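Local coordinates for ribonucleoside triphosphate reductase (PDB 1L1L), which reduces ribonucleoside triphosphates to their 2'-deoxy forms as a monomeric, allosterically regulated class II enzyme that depends on the B12 coenzyme, at residues K42-S45 against D49-V52. Residues are numbered along the deposited sequence; the frame is centred on the assembly and turned at random.
Sequences KGRS and DETV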
# COMPACT_ATOMS: atom_id res chain seq x y z
N LYS A 42 -25.28 15.18 10.21
CA LYS A 42 -26.07 14.22 10.97
C LYS A 42 -25.52 13.85 12.34
O LYS A 42 -26.19 13.17 13.12
CB LYS A 42 -26.29 12.97 10.13
CG LYS A 42 -26.97 13.27 8.80
CD LYS A 42 -27.47 12.01 8.12
CE LYS A 42 -28.31 12.37 6.90
NZ LYS A 42 -28.93 11.16 6.30
N GLY A 43 -24.30 14.30 12.65
CA GLY A 43 -23.72 13.98 13.94
C GLY A 43 -23.54 12.49 14.19
O GLY A 43 -23.84 11.99 15.27
N ARG A 44 -23.05 11.79 13.17
CA ARG A 44 -22.80 10.36 13.29
C ARG A 44 -21.91 9.93 12.13
O ARG A 44 -21.75 10.67 11.17
CB ARG A 44 -24.11 9.57 13.23
CG ARG A 44 -24.77 9.56 11.85
CD ARG A 44 -25.92 8.55 11.80
NE ARG A 44 -26.71 8.65 10.58
CZ ARG A 44 -26.28 8.31 9.36
NH1 ARG A 44 -25.06 7.83 9.19
NH2 ARG A 44 -27.09 8.44 8.32
N SER A 45 -21.33 8.75 12.24
CA SER A 45 -20.48 8.22 11.19
C SER A 45 -21.37 7.48 10.18
O SER A 45 -22.46 7.04 10.52
CB SER A 45 -19.43 7.27 11.77
OG SER A 45 -20.04 6.12 12.35
N ASP A 49 -24.15 1.10 3.56
CA ASP A 49 -24.84 1.49 2.34
C ASP A 49 -24.44 2.90 1.88
O ASP A 49 -24.28 3.13 0.68
CB ASP A 49 -26.36 1.41 2.54
CG ASP A 49 -26.88 2.52 3.42
OD1 ASP A 49 -27.09 3.63 2.90
OD2 ASP A 49 -27.06 2.29 4.64
N GLU A 50 -24.26 3.82 2.82
CA GLU A 50 -23.89 5.20 2.49
C GLU A 50 -22.47 5.33 1.97
O GLU A 50 -22.19 6.12 1.06
CB GLU A 50 -24.04 6.11 3.70
CG GLU A 50 -25.42 6.18 4.31
CD GLU A 50 -25.42 7.00 5.57
OE1 GLU A 50 -24.75 6.59 6.54
OE2 GLU A 50 -26.08 8.06 5.60
N THR A 51 -21.55 4.59 2.58
CA THR A 51 -20.17 4.65 2.13
C THR A 51 -20.08 4.16 0.70
O THR A 51 -19.50 4.82 -0.15
CB THR A 51 -19.25 3.79 3.02
OG1 THR A 51 -19.25 4.32 4.35
CG2 THR A 51 -17.84 3.77 2.47
N VAL A 52 -20.65 2.99 0.44
CA VAL A 52 -20.59 2.42 -0.90
C VAL A 52 -21.20 3.35 -1.93
O VAL A 52 -20.73 3.42 -3.07
CB VAL A 52 -21.32 1.06 -0.96
CG1 VAL A 52 -21.34 0.53 -2.40
CG2 VAL A 52 -20.64 0.06 -0.04
O HOH W 1 -26.49 10.30 4.01
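Glu50, in the first turn of helix 48-60, meets Arg44 of the two-stranded hairpin 38-45 in a bidentate, end-on salt bridge. The two side chains run head-on toward each other, both drawn out long; chi1 of Glu50 (-59°) sets CG beside the backbone N, from where the chain leaves the helix for the hairpin. There Gly43, at positive phi, and Arg44 both face Leu39 in a G1 beta bulge. Glu50 OE1 accepts a hydrogen bond from Arg44 NH1 through its syn lone pair, 2.9 Å long. The same oxygen also accepts from the backbone N of Asn47, which ties the carboxylate to the residue just before its helix. Glu50 OE2 receives Arg44 NH2 at 2.9 Å in a nearly straight bond (168°), with the donor tilted out of the carboxylate plane; the two flat groups are turned 38° apart. Arg44 NH1 has a second acceptor, Ser45 O at 3.0 Å, which helps fix the guanidinium rotation. Lys42 NZ stays 4.3 Å from Glu50 OE2, and a water that donates to this oxygen accepts a weak, long bond from the Lys42 ammonium group. With two positive side chains beside it, the Glu50 carboxylate is probably kept ionised, and this surface contact joins hairpin to helix by charge.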